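Local coordinates for protein 6-phosphogluconate dehydrogenase, NAD-binding (Mycolicibacterium smegmatis MC2 155, PDB 6SMT) that is an S-enantioselective imine reductase that binds NADPH, at residues 124-129 with 138-143; 69-74 with 97-102; 101-106 with 175-180. One frame throughout, in Å; residues are numbered along the deposited sequence.

In the fold
Interactions 1 and 2 join neighbouring strands of one sheet in the NADPH-binding domain: strands 69-72 and 95-98 pair in interaction 2, and 120-126 and 139-143 in interaction 1. Their centres are about 11 Å apart, and Gly124 N lies 2.7 Å from Gly98 O, a probable hydrogen bond between them. Interaction 3 starts from Ser101 and Asp102, where interaction 2 ends, and ties them to helix 171-199 of the C-terminal domain; its Asp176 also packs against interaction 1, with Met127 SD 3.2 Å from Asp176 OD1. All three touch the NADPH: interaction 1 at the nicotinamide, interactions 2 and 3 at the nicotinamide ribose, and interaction 2 also at the adenosine ribose through Val74.

Interaction 1. Residues 124-129 with 138-143; sequences GAIMTP and ASILFA. With NDP (NADPH dihydro-nicotinamide-adenine-dinucleotide phosphate), chain L; 2EH ((2S)-2-ethylhexan-1-ol), chain N.
Ala138 lies against Thr128, whose OG1 reaches the 138-139 peptide: Thr128 OG1 accepts from Ser139 N at 3.2 Å, and Ala138 CB packs beside the same oxygen. With chi1 at 54°, OG1 sits between the backbone N and the carbonyl carbon, which turns it to the 138-139 link while CG2 lies alongside Ser139 CB. Thr132 is a second hydrogen-bond partner of that hydroxyl. The carbonyl of Ser139 takes the amide of Met127, 2.9 Å from Met127 N to Ser139 O.

Ile140 pairs with Ile126 as a non-hydrogen-bonded antiparallel pair. Their side chains lie side by side and point the same way, Ile126 CG1 4.1 Å from Ile140 CG2. The pairing of 120-126 with 139-143 is the one antiparallel step in an otherwise parallel Rossmann-type sheet, and the end of strand 120-126 and the loop after it lie against the nicotinamide ring: Ile126 O is 3.2 Å from its C5N, and Thr128 O is 3.5 Å from C4N. On the side of the bound 2-ethylhexanol, Met127 O approaches its C9.

Leu141 and Ala125 form the hydrogen-bonded pair, with Ala125 N to Leu141 O and Leu141 N to Ala125 O both 2.8 Å. On their face the Leu141 side chain meets Met127 at about a right angle, CG to CG 3.9 Å; the methionine, bent at chi2 and chi3, then leads away to helix 171-199. Phe142 is matched with Gly124 in a second non-hydrogen-bonded pair, Gly124 CA lies obliquely to the ring, and the same ring meets Phe149.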
loop_
_atom_site.group_PDB
_atom_site.type_symbol
_atom_site.label_atom_id
_atom_site.label_comp_id
_atom_site.label_asym_id
_atom_site.label_seq_id
_atom_site.Cartn_x
_atom_site.Cartn_y
_atom_site.Cartn_z
ATOM N N GLY B 124 -23.539 2.986 5.788
ATOM C CA GLY B 124 -22.705 1.935 5.220
ATOM C C GLY B 124 -21.534 2.495 4.443
ATOM O O GLY B 124 -21.516 3.665 4.108
ATOM N N ALA B 125 -20.501 1.693 4.328
ATOM C CA ALA B 125 -19.275 2.045 3.625
ATOM C C ALA B 125 -18.893 0.862 2.745
ATOM O O ALA B 125 -18.646 -0.258 3.241
ATOM C CB ALA B 125 -18.187 2.366 4.577
ATOM N N ILE B 126 -18.841 1.113 1.457
ATOM C CA ILE B 126 -18.429 0.126 0.443
ATOM C C ILE B 126 -16.918 0.160 0.291
ATOM O O ILE B 126 -16.337 1.225 0.044
ATOM C CB ILE B 126 -19.101 0.408 -0.916
ATOM C CG1 ILE B 126 -20.635 0.464 -0.791
ATOM C CG2 ILE B 126 -18.642 -0.643 -1.954
ATOM C CD1 ILE B 126 -21.254 1.140 -1.968
ATOM N N MET B 127 -16.254 -0.968 0.543
ATOM C CA MET B 127 -14.796 -1.031 0.666
ATOM C C MET B 127 -14.134 -1.710 -0.522
ATOM O O MET B 127 -12.918 -2.007 -0.445
ATOM C CB MET B 127 -14.444 -1.775 1.961
ATOM C CG MET B 127 -15.081 -1.145 3.185
ATOM S SD MET B 127 -14.973 0.594 3.371
ATOM C CE MET B 127 -13.245 0.906 3.089
ATOM N N THR B 128 -14.831 -1.863 -1.632
ATOM C CA THR B 128 -14.308 -2.566 -2.812
ATOM C C THR B 128 -14.777 -1.831 -4.063
ATOM O O THR B 128 -15.802 -1.155 -4.037
ATOM C CB THR B 128 -14.718 -4.044 -2.755
ATOM O OG1 THR B 128 -16.166 -4.112 -2.602
ATOM C CG2 THR B 128 -14.096 -4.777 -1.585
ATOM N N PRO B 129 -14.126 -2.080 -5.209
ATOM C CA PRO B 129 -14.431 -1.322 -6.430
ATOM C C PRO B 129 -15.625 -1.876 -7.204
ATOM O O PRO B 129 -16.216 -2.930 -6.860
ATOM C CB PRO B 129 -13.124 -1.480 -7.247
ATOM C CG PRO B 129 -12.574 -2.732 -6.786
ATOM C CD PRO B 129 -12.813 -2.777 -5.288
ATOM N N ALA B 138 -16.907 -8.428 -2.933
ATOM C CA ALA B 138 -17.245 -7.112 -2.357
ATOM C C ALA B 138 -17.333 -7.184 -0.872
ATOM O O ALA B 138 -17.712 -8.209 -0.288
ATOM C CB ALA B 138 -18.551 -6.593 -2.940
ATOM N N SER B 139 -17.123 -6.024 -0.239
ATOM C CA SER B 139 -17.291 -5.877 1.216
ATOM C C SER B 139 -17.960 -4.553 1.503
ATOM O O SER B 139 -17.475 -3.525 1.040
ATOM C CB SER B 139 -15.966 -5.954 1.923
ATOM O OG SER B 139 -16.093 -5.639 3.316
ATOM N N ILE B 140 -19.026 -4.593 2.311
ATOM C CA ILE B 140 -19.768 -3.382 2.724
ATOM C C ILE B 140 -19.887 -3.470 4.234
ATOM O O ILE B 140 -20.311 -4.507 4.807
ATOM C CB ILE B 140 -21.111 -3.229 2.002
ATOM C CG1 ILE B 140 -20.974 -3.389 0.492
ATOM C CG2 ILE B 140 -21.679 -1.861 2.386
ATOM C CD1 ILE B 140 -22.290 -3.317 -0.229
ATOM N N LEU B 141 -19.531 -2.382 4.909
ATOM C CA LEU B 141 -19.636 -2.260 6.378
ATOM C C LEU B 141 -20.886 -1.459 6.716
ATOM O O LEU B 141 -21.231 -0.480 5.984
ATOM C CB LEU B 141 -18.416 -1.520 6.950
ATOM C CG LEU B 141 -17.098 -1.987 6.434
ATOM C CD1 LEU B 141 -15.998 -1.211 7.143
ATOM C CD2 LEU B 141 -16.901 -3.434 6.663
ATOM N N PHE B 142 -21.526 -1.761 7.849
ATOM C CA PHE B 142 -22.768 -1.073 8.230
ATOM C C PHE B 142 -22.724 -0.785 9.699
ATOM O O PHE B 142 -22.169 -1.502 10.500
ATOM C CB PHE B 142 -24.004 -1.964 7.980
ATOM C CG PHE B 142 -24.240 -2.284 6.528
ATOM C CD1 PHE B 142 -23.580 -3.353 5.959
ATOM C CD2 PHE B 142 -25.096 -1.545 5.753
ATOM C CE1 PHE B 142 -23.709 -3.636 4.618
ATOM C CE2 PHE B 142 -25.269 -1.869 4.404
ATOM C CZ PHE B 142 -24.596 -2.920 3.869
ATOM N N ALA B 143 -23.421 0.297 10.055
ATOM C CA ALA B 143 -23.567 0.746 11.456
ATOM C C ALA B 143 -24.965 1.328 11.688
ATOM O O ALA B 143 -25.556 1.939 10.797
ATOM C CB ALA B 143 -22.506 1.753 11.845
HETATM P PA NDP L . -19.031 10.036 -7.120
HETATM O O1A NDP L . -18.417 9.936 -5.754
HETATM O O2A NDP L . -18.272 10.674 -8.241
HETATM O O5B NDP L . -20.461 10.705 -6.972
HETATM C C5B NDP L . -21.213 10.903 -8.183
HETATM C C4B NDP L . -22.681 10.841 -7.844
HETATM O O4B NDP L . -23.034 11.872 -6.878
HETATM C C3B NDP L . -23.565 11.119 -9.077
HETATM O O3B NDP L . -24.785 10.406 -8.993
HETATM C C2B NDP L . -23.798 12.608 -8.937
HETATM O O2B NDP L . -24.940 13.165 -9.581
HETATM C C1B NDP L . -24.068 12.655 -7.446
HETATM N N9A NDP L . -24.009 13.990 -6.862
HETATM C C8A NDP L . -22.908 14.797 -6.687
HETATM N N7A NDP L . -23.202 15.937 -6.107
HETATM C C5A NDP L . -24.570 15.896 -5.896
HETATM C C6A NDP L . -25.510 16.816 -5.364
HETATM N N6A NDP L . -25.181 17.983 -4.818
HETATM N N1A NDP L . -26.805 16.433 -5.344
HETATM C C2A NDP L . -27.157 15.243 -5.838
HETATM N N3A NDP L . -26.369 14.311 -6.384
HETATM C C4A NDP L . -25.091 14.708 -6.402
HETATM O O3 NDP L . -19.489 8.615 -7.702
HETATM P PN NDP L . -19.250 7.093 -7.454
HETATM O O1N NDP L . -20.379 6.378 -8.049
HETATM O O2N NDP L . -17.881 6.737 -7.912
HETATM O O5D NDP L . -19.217 6.915 -5.857
HETATM C C5D NDP L . -20.390 7.120 -5.077
HETATM C C4D NDP L . -19.986 6.925 -3.636
HETATM O O4D NDP L . -19.558 5.547 -3.483
HETATM C C3D NDP L . -18.843 7.810 -3.122
HETATM O O3D NDP L . -19.075 8.301 -1.808
HETATM C C2D NDP L . -17.660 6.857 -3.125
HETATM O O2D NDP L . -16.624 7.160 -2.197
HETATM C C1D NDP L . -18.282 5.515 -2.840
HETATM N N1N NDP L . -17.529 4.373 -3.393
HETATM C C2N NDP L . -17.204 4.335 -4.723
HETATM C C3N NDP L . -16.441 3.343 -5.240
HETATM C C7N NDP L . -16.068 3.287 -6.668
HETATM O O7N NDP L . -15.317 2.342 -6.999
HETATM N N7N NDP L . -16.524 4.159 -7.552
HETATM C C4N NDP L . -15.916 2.303 -4.379
HETATM C C5N NDP L . -16.339 2.353 -2.994
HETATM C C6N NDP L . -17.125 3.308 -2.550
HETATM P P2B NDP L . -24.792 13.515 -11.163
HETATM O O1X NDP L . -26.047 14.398 -11.435
HETATM O O2X NDP L . -23.509 14.329 -11.309
HETATM O O3X NDP L . -24.734 12.278 -11.965
HETATM C C7 2EH N . -12.223 3.547 -2.805
HETATM C C8 2EH N . -12.352 1.058 -2.508
HETATM C C9 2EH N . -11.810 1.091 -1.090
HETATM C C12 2EH N . -11.404 2.822 -5.752
HETATM C C7A 2EH N . -11.834 2.184 -3.375
HETATM O O7C 2EH N . -13.442 4.160 -3.228
HETATM C CBA 2EH N . -12.152 1.950 -4.829
HETATM C CCA 2EH N . -11.180 2.254 -7.096
HETATM C CCB 2EH N . -10.008 2.968 -7.761
#

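Interaction 2. Residues 69-74 with 97-102. With NDP (NADPH dihydro-nicotinamide-adenine-dinucleotide phosphate), chain L.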
loop_
_atom_site.group_PDB
_atom_site.type_symbol
_atom_site.label_atom_id
_atom_site.label_comp_id
_atom_site.label_asym_id
_atom_site.label_seq_id
_atom_site.Cartn_x
_atom_site.Cartn_y
_atom_site.Cartn_z
ATOM N N LEU B 69 -36.825 0.344 1.071
ATOM C CA LEU B 69 -35.378 0.540 1.356
ATOM C C LEU B 69 -34.821 1.448 0.320
ATOM O O LEU B 69 -35.008 1.166 -0.868
ATOM C CB LEU B 69 -34.693 -0.823 1.321
ATOM C CG LEU B 69 -33.196 -0.830 1.544
ATOM C CD1 LEU B 69 -32.876 -0.368 2.960
ATOM C CD2 LEU B 69 -32.608 -2.210 1.349
ATOM N N ALA B 70 -34.119 2.494 0.718
ATOM C CA ALA B 70 -33.488 3.466 -0.161
ATOM C C ALA B 70 -31.968 3.516 0.110
ATOM O O ALA B 70 -31.615 3.651 1.278
ATOM C CB ALA B 70 -34.038 4.847 -0.055
ATOM N N LEU B 71 -31.163 3.312 -0.923
ATOM C CA LEU B 71 -29.702 3.423 -0.822
ATOM C C LEU B 71 -29.280 4.740 -1.420
ATOM O O LEU B 71 -29.706 5.042 -2.586
ATOM C CB LEU B 71 -29.020 2.280 -1.582
ATOM C CG LEU B 71 -29.548 0.902 -1.278
ATOM C CD1 LEU B 71 -28.745 -0.147 -2.056
ATOM C CD2 LEU B 71 -29.553 0.571 0.187
ATOM N N VAL B 72 -28.493 5.561 -0.731
ATOM C CA VAL B 72 -28.037 6.860 -1.237
ATOM C C VAL B 72 -26.526 6.818 -1.502
ATOM O O VAL B 72 -25.749 6.683 -0.572
ATOM C CB VAL B 72 -28.426 8.017 -0.322
ATOM C CG1 VAL B 72 -28.127 9.299 -1.027
ATOM C CG2 VAL B 72 -29.881 7.930 0.164
ATOM N N ASN B 73 -26.155 6.795 -2.775
ATOM C CA ASN B 73 -24.768 6.522 -3.211
ATOM C C ASN B 73 -24.277 7.682 -4.051
ATOM O O ASN B 73 -24.388 7.612 -5.297
ATOM C CB ASN B 73 -24.696 5.172 -3.895
ATOM C CG ASN B 73 -23.294 4.775 -4.298
ATOM O OD1 ASN B 73 -22.998 4.695 -5.498
ATOM N ND2 ASN B 73 -22.409 4.593 -3.309
ATOM N N VAL B 74 -23.803 8.734 -3.412
ATOM C CA VAL B 74 -23.377 9.973 -4.065
ATOM C C VAL B 74 -22.039 10.409 -3.473
ATOM O O VAL B 74 -21.507 9.754 -2.579
ATOM C CB VAL B 74 -24.479 11.033 -3.972
ATOM C CG1 VAL B 74 -25.692 10.654 -4.796
ATOM C CG2 VAL B 74 -24.842 11.327 -2.548
ATOM N N ILE B 97 -30.390 3.894 3.710
ATOM C CA ILE B 97 -28.994 3.520 3.999
ATOM C C ILE B 97 -28.113 4.479 3.238
ATOM O O ILE B 97 -28.118 4.523 1.992
ATOM C CB ILE B 97 -28.693 2.060 3.645
ATOM C CG1 ILE B 97 -29.657 1.153 4.406
ATOM C CG2 ILE B 97 -27.247 1.743 3.922
ATOM C CD1 ILE B 97 -29.399 -0.340 4.180
ATOM N N GLY B 98 -27.256 5.193 3.952
ATOM C CA GLY B 98 -26.263 6.057 3.344
ATOM C C GLY B 98 -25.112 5.190 2.907
ATOM O O GLY B 98 -24.613 4.412 3.715
ATOM N N LEU B 99 -24.709 5.297 1.670
ATOM C CA LEU B 99 -23.533 4.585 1.120
ATOM C C LEU B 99 -22.657 5.614 0.458
ATOM O O LEU B 99 -22.139 5.386 -0.662
ATOM C CB LEU B 99 -23.981 3.465 0.143
ATOM C CG LEU B 99 -24.753 2.355 0.777
ATOM C CD1 LEU B 99 -25.238 1.405 -0.338
ATOM C CD2 LEU B 99 -23.970 1.582 1.805
ATOM N N SER B 100 -22.400 6.737 1.063
ATOM C CA SER B 100 -21.652 7.859 0.502
ATOM C C SER B 100 -20.526 8.212 1.455
ATOM O O SER B 100 -20.807 8.528 2.643
ATOM C CB SER B 100 -22.589 9.066 0.286
ATOM O OG SER B 100 -23.691 8.674 -0.581
ATOM N N SER B 101 -19.278 8.153 1.033
ATOM C CA SER B 101 -18.159 8.232 1.989
ATOM C C SER B 101 -18.032 9.617 2.618
ATOM O O SER B 101 -17.946 10.605 1.853
ATOM C CB SER B 101 -16.886 7.800 1.222
ATOM O OG SER B 101 -15.793 7.752 2.154
ATOM N N ASP B 102 -18.020 9.713 3.924
ATOM C CA ASP B 102 -17.845 10.964 4.650
ATOM C C ASP B 102 -17.528 10.615 6.106
ATOM O O ASP B 102 -17.310 9.434 6.441
ATOM C CB ASP B 102 -19.107 11.852 4.532
ATOM C CG ASP B 102 -18.869 13.346 4.512
ATOM O OD1 ASP B 102 -17.964 13.820 5.276
ATOM O OD2 ASP B 102 -19.593 14.075 3.757
HETATM P PA NDP L . -19.031 10.036 -7.120
HETATM O O1A NDP L . -18.417 9.936 -5.754
HETATM O O2A NDP L . -18.272 10.674 -8.241
HETATM O O5B NDP L . -20.461 10.705 -6.972
HETATM C C5B NDP L . -21.213 10.903 -8.183
HETATM C C4B NDP L . -22.681 10.841 -7.844
HETATM O O4B NDP L . -23.034 11.872 -6.878
HETATM C C3B NDP L . -23.565 11.119 -9.077
HETATM O O3B NDP L . -24.785 10.406 -8.993
HETATM C C2B NDP L . -23.798 12.608 -8.937
HETATM O O2B NDP L . -24.940 13.165 -9.581
HETATM C C1B NDP L . -24.068 12.655 -7.446
HETATM N N9A NDP L . -24.009 13.990 -6.862
HETATM C C8A NDP L . -22.908 14.797 -6.687
HETATM N N7A NDP L . -23.202 15.937 -6.107
HETATM C C5A NDP L . -24.570 15.896 -5.896
HETATM C C6A NDP L . -25.510 16.816 -5.364
HETATM N N6A NDP L . -25.181 17.983 -4.818
HETATM N N1A NDP L . -26.805 16.433 -5.344
HETATM C C2A NDP L . -27.157 15.243 -5.838
HETATM N N3A NDP L . -26.369 14.311 -6.384
HETATM C C4A NDP L . -25.091 14.708 -6.402
HETATM O O3 NDP L . -19.489 8.615 -7.702
HETATM P PN NDP L . -19.250 7.093 -7.454
HETATM O O1N NDP L . -20.379 6.378 -8.049
HETATM O O2N NDP L . -17.881 6.737 -7.912
HETATM O O5D NDP L . -19.217 6.915 -5.857
HETATM C C5D NDP L . -20.390 7.120 -5.077
HETATM C C4D NDP L . -19.986 6.925 -3.636
HETATM O O4D NDP L . -19.558 5.547 -3.483
HETATM C C3D NDP L . -18.843 7.810 -3.122
HETATM O O3D NDP L . -19.075 8.301 -1.808
HETATM C C2D NDP L . -17.660 6.857 -3.125
HETATM O O2D NDP L . -16.624 7.160 -2.197
HETATM C C1D NDP L . -18.282 5.515 -2.840
HETATM N N1N NDP L . -17.529 4.373 -3.393
HETATM C C2N NDP L . -17.204 4.335 -4.723
HETATM C C3N NDP L . -16.441 3.343 -5.240
HETATM C C7N NDP L . -16.068 3.287 -6.668
HETATM O O7N NDP L . -15.317 2.342 -6.999
HETATM N N7N NDP L . -16.524 4.159 -7.552
HETATM C C4N NDP L . -15.916 2.303 -4.379
HETATM C C5N NDP L . -16.339 2.353 -2.994
HETATM C C6N NDP L . -17.125 3.308 -2.550
HETATM P P2B NDP L . -24.792 13.515 -11.163
HETATM O O1X NDP L . -26.047 14.398 -11.435
HETATM O O2X NDP L . -23.509 14.329 -11.309
HETATM O O3X NDP L . -24.734 12.278 -11.965
#
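Ser100 OG links the two loops that follow the strands, beside the cofactor: it donates to Val72 O at 2.9 Å and accepts from Val74 N at 2.8 Å, the latter bond almost straight (176°). Placed anti to its own carbonyl carbon, chi1 -57°, the hydroxyl is directed at the 72-74 backbone. It meets Val72 O from above the carbonyl plane, while Leu99 N arrives from the opposite face, so two donors grip this buried oxygen. Asn73 makes the second side-chain link. Its CG is anti to the backbone N (chi1 -176°), which carries the amide across to the loop just after strand 95-98, where ND2 donates to Leu99 O at 2.8 Å. The same ND2 makes a weak bond to the nicotinamide ribose oxygen O4D. Ser101 N adds a firmer hold, 2.9 Å to O3D of that ribose, and Val74 CB and CG1 lie against the adenosine ribose near O4B.

Strands 69-72 and 95-98 are the parallel arms of a beta-alpha-beta unit crossing over through helix 77-87. As in other Rossmann folds, the dinucleotide lies across their C-terminal ends, and these loops line the NADPH pocket.

Behind the polar end, the strands are held by ladder bonds from Ile97 N to Ala70 O and from Val72 N to Ile97 O. On the face bearing Leu71 and Ile97, these two side chains run side by side in the same direction, Leu71 CD2 3.9 Å from Ile97 CB. Leu69 crosses Ile97 obliquely, its CD1 3.7 Å from Ile97 CD1, and Leu71 CB meets Leu99 CD1. Farther out, helix 20-31 covers Leu71, Asn73 and Leu99 through Leu29, Met21 and Leu25, whereas Val74 and Ser100 rest on Val80 of helix 77-87.

Interaction 3. Residues 101-106 with 175-180. With NDP (NADPH dihydro-nicotinamide-adenine-dinucleotide phosphate), chain L.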
loop_
_atom_site.group_PDB
_atom_site.type_symbol
_atom_site.label_atom_id
_atom_site.label_comp_id
_atom_site.label_asym_id
_atom_site.label_seq_id
_atom_site.Cartn_x
_atom_site.Cartn_y
_atom_site.Cartn_z
ATOM N N SER B 101 -19.278 8.153 1.033
ATOM C CA SER B 101 -18.159 8.232 1.989
ATOM C C SER B 101 -18.032 9.617 2.618
ATOM O O SER B 101 -17.946 10.605 1.853
ATOM C CB SER B 101 -16.886 7.800 1.222
ATOM O OG SER B 101 -15.793 7.752 2.154
ATOM N N ASP B 102 -18.020 9.713 3.924
ATOM C CA ASP B 102 -17.845 10.964 4.650
ATOM C C ASP B 102 -17.528 10.615 6.106
ATOM O O ASP B 102 -17.310 9.434 6.441
ATOM C CB ASP B 102 -19.107 11.852 4.532
ATOM C CG ASP B 102 -18.869 13.346 4.512
ATOM O OD1 ASP B 102 -17.964 13.820 5.276
ATOM O OD2 ASP B 102 -19.593 14.075 3.757
ATOM N N THR B 103 -17.400 11.663 6.964
ATOM C CA THR B 103 -16.900 11.451 8.328
ATOM C C THR B 103 -17.950 10.844 9.241
ATOM O O THR B 103 -19.164 10.831 8.979
ATOM C CB THR B 103 -16.463 12.762 8.925
ATOM O OG1 THR B 103 -17.644 13.567 9.100
ATOM C CG2 THR B 103 -15.470 13.449 8.036
ATOM N N PRO B 104 -17.506 10.247 10.359
ATOM C CA PRO B 104 -18.438 9.735 11.335
ATOM C C PRO B 104 -19.495 10.753 11.789
ATOM O O PRO B 104 -20.649 10.405 11.930
ATOM C CB PRO B 104 -17.511 9.272 12.474
ATOM C CG PRO B 104 -16.242 8.914 11.737
ATOM C CD PRO B 104 -16.101 9.886 10.614
ATOM N N ASP B 105 -19.057 12.009 12.005
ATOM C CA ASP B 105 -20.074 12.957 12.470
ATOM C C ASP B 105 -21.070 13.242 11.351
ATOM O O ASP B 105 -22.229 13.540 11.716
ATOM C CB ASP B 105 -19.423 14.252 12.939
ATOM C CG ASP B 105 -18.954 14.162 14.391
ATOM O OD1 ASP B 105 -19.344 13.224 15.182
ATOM O OD2 ASP B 105 -18.225 15.062 14.787
ATOM N N ARG B 106 -20.727 13.194 10.050
ATOM C CA ARG B 106 -21.708 13.384 8.979
ATOM C C ARG B 106 -22.671 12.186 8.955
ATOM O O ARG B 106 -23.828 12.353 8.646
ATOM C CB ARG B 106 -21.060 13.647 7.641
ATOM C CG ARG B 106 -20.344 14.994 7.613
ATOM C CD ARG B 106 -21.154 16.211 8.017
ATOM N NE ARG B 106 -22.237 16.382 7.095
ATOM C CZ ARG B 106 -22.266 17.186 6.041
ATOM N NH1 ARG B 106 -21.217 17.931 5.814
ATOM N NH2 ARG B 106 -23.270 17.177 5.171
ATOM N N PHE B 175 -14.400 3.125 10.461
ATOM C CA PHE B 175 -13.588 2.171 9.724
ATOM C C PHE B 175 -13.219 2.724 8.354
ATOM O O PHE B 175 -12.073 2.534 7.883
ATOM C CB PHE B 175 -14.374 0.856 9.527
ATOM C CG PHE B 175 -14.408 -0.061 10.726
ATOM C CD1 PHE B 175 -15.256 0.132 11.810
ATOM C CD2 PHE B 175 -13.593 -1.166 10.770
ATOM C CE1 PHE B 175 -15.234 -0.714 12.916
ATOM C CE2 PHE B 175 -13.557 -1.983 11.901
ATOM C CZ PHE B 175 -14.422 -1.813 12.906
ATOM N N ASP B 176 -14.157 3.317 7.637
ATOM C CA ASP B 176 -13.885 3.843 6.274
ATOM C C ASP B 176 -12.724 4.812 6.355
ATOM O O ASP B 176 -11.860 4.841 5.445
ATOM C CB ASP B 176 -15.163 4.499 5.739
ATOM C CG ASP B 176 -15.263 4.666 4.227
ATOM O OD1 ASP B 176 -14.711 3.793 3.503
ATOM O OD2 ASP B 176 -16.058 5.577 3.792
ATOM N N MET B 177 -12.723 5.719 7.327
ATOM C CA MET B 177 -11.635 6.722 7.388
ATOM C C MET B 177 -10.288 6.026 7.515
ATOM O O MET B 177 -9.300 6.442 6.871
ATOM C CB MET B 177 -11.769 7.672 8.577
ATOM C CG MET B 177 -12.974 8.617 8.547
ATOM S SD MET B 177 -13.166 9.740 7.154
ATOM C CE MET B 177 -14.052 8.716 5.976
ATOM N N ALA B 178 -10.212 4.983 8.312
ATOM C CA ALA B 178 -8.935 4.238 8.467
ATOM C C ALA B 178 -8.572 3.484 7.199
ATOM O O ALA B 178 -7.399 3.498 6.695
ATOM C CB ALA B 178 -9.018 3.287 9.665
ATOM N N LEU B 179 -9.507 2.760 6.626
ATOM C CA LEU B 179 -9.250 1.853 5.516
ATOM C C LEU B 179 -8.984 2.652 4.247
ATOM O O LEU B 179 -8.089 2.299 3.417
ATOM C CB LEU B 179 -10.427 0.918 5.338
ATOM C CG LEU B 179 -10.655 -0.026 6.536
ATOM C CD1 LEU B 179 -12.028 -0.666 6.371
ATOM C CD2 LEU B 179 -9.575 -1.086 6.622
ATOM N N LEU B 180 -9.686 3.753 4.008
ATOM C CA LEU B 180 -9.387 4.563 2.820
ATOM C C LEU B 180 -8.069 5.282 2.962
ATOM O O LEU B 180 -7.427 5.600 1.946
ATOM C CB LEU B 180 -10.496 5.599 2.695
ATOM C CG LEU B 180 -11.839 5.040 2.261
ATOM C CD1 LEU B 180 -12.864 6.184 2.205
ATOM C CD2 LEU B 180 -11.824 4.309 0.941
HETATM P PA NDP L . -19.031 10.036 -7.120
HETATM O O1A NDP L . -18.417 9.936 -5.754
HETATM O O2A NDP L . -18.272 10.674 -8.241
HETATM O O5B NDP L . -20.461 10.705 -6.972
HETATM C C5B NDP L . -21.213 10.903 -8.183
HETATM C C4B NDP L . -22.681 10.841 -7.844
HETATM O O4B NDP L . -23.034 11.872 -6.878
HETATM C C3B NDP L . -23.565 11.119 -9.077
HETATM O O3B NDP L . -24.785 10.406 -8.993
HETATM C C2B NDP L . -23.798 12.608 -8.937
HETATM O O2B NDP L . -24.940 13.165 -9.581
HETATM C C1B NDP L . -24.068 12.655 -7.446
HETATM N N9A NDP L . -24.009 13.990 -6.862
HETATM C C8A NDP L . -22.908 14.797 -6.687
HETATM N N7A NDP L . -23.202 15.937 -6.107
HETATM C C5A NDP L . -24.570 15.896 -5.896
HETATM C C6A NDP L . -25.510 16.816 -5.364
HETATM N N6A NDP L . -25.181 17.983 -4.818
HETATM N N1A NDP L . -26.805 16.433 -5.344
HETATM C C2A NDP L . -27.157 15.243 -5.838
HETATM N N3A NDP L . -26.369 14.311 -6.384
HETATM C C4A NDP L . -25.091 14.708 -6.402
HETATM O O3 NDP L . -19.489 8.615 -7.702
HETATM P PN NDP L . -19.250 7.093 -7.454
HETATM O O1N NDP L . -20.379 6.378 -8.049
HETATM O O2N NDP L . -17.881 6.737 -7.912
HETATM O O5D NDP L . -19.217 6.915 -5.857
HETATM C C5D NDP L . -20.390 7.120 -5.077
HETATM C C4D NDP L . -19.986 6.925 -3.636
HETATM O O4D NDP L . -19.558 5.547 -3.483
HETATM C C3D NDP L . -18.843 7.810 -3.122
HETATM O O3D NDP L . -19.075 8.301 -1.808
HETATM C C2D NDP L . -17.660 6.857 -3.125
HETATM O O2D NDP L . -16.624 7.160 -2.197
HETATM C C1D NDP L . -18.282 5.515 -2.840
HETATM N N1N NDP L . -17.529 4.373 -3.393
HETATM C C2N NDP L . -17.204 4.335 -4.723
HETATM C C3N NDP L . -16.441 3.343 -5.240
HETATM C C7N NDP L . -16.068 3.287 -6.668
HETATM O O7N NDP L . -15.317 2.342 -6.999
HETATM N N7N NDP L . -16.524 4.159 -7.552
HETATM C C4N NDP L . -15.916 2.303 -4.379
HETATM C C5N NDP L . -16.339 2.353 -2.994
HETATM C C6N NDP L . -17.125 3.308 -2.550
HETATM P P2B NDP L . -24.792 13.515 -11.163
HETATM O O1X NDP L . -26.047 14.398 -11.435
HETATM O O2X NDP L . -23.509 14.329 -11.309
HETATM O O3X NDP L . -24.734 12.278 -11.965
HETATM O O HOH W 1 -17.736 6.900 5.461
#
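Ser101 and Asp176 meet through their polar ends: Ser101 OG donates to Asp176 OD2 at 2.7 Å. With OG opposite the backbone N (chi1 -175°), the hydroxyl is carried to helix 171-199, while CB stays beside the ribose O2D of the NADPH. It does not approach in the plane of the carboxylate but from above, 40° out of it. Leu180, one helical turn after Asp176, brings CD1 to 3.3 Å from the same hydroxyl oxygen, and its side chain also lines the pocket of the bound 2-ethylhexanol.

Met177 is turned to the neighbouring part of the loop. Its chain is bent at both chi2 and chi3, which brings the terminal methyl CE against Asp102 O, 3.4 Å away. Nearer its root, CG lies 4.0 Å from Pro104 CD, the two side chains crossing at a slant, while SD passes by Thr103 CA. A water lies between the two segments, 2.8 Å from Asp102 O and 2.7 Å from Asp176 OD2.

Bonds within the loop shape its turn into helix 104-116. Asp102 OD1 takes Thr103 N through its anti lone pair, and Thr103, the N-cap of that helix, accepts from Arg106 N with OG1. Asp102 OD2 accepts from His77 N.

The contact thus joins the nucleotide-binding domain to the long first helix of the C-terminal domain. Ser101, whose amide is on the cofactor, touches both the NADPH and the helix, consistent with the two being linked. Its hydroxyl and the Asp176 carboxylate, bonded to each other, fix one another's orientation where the domains meet.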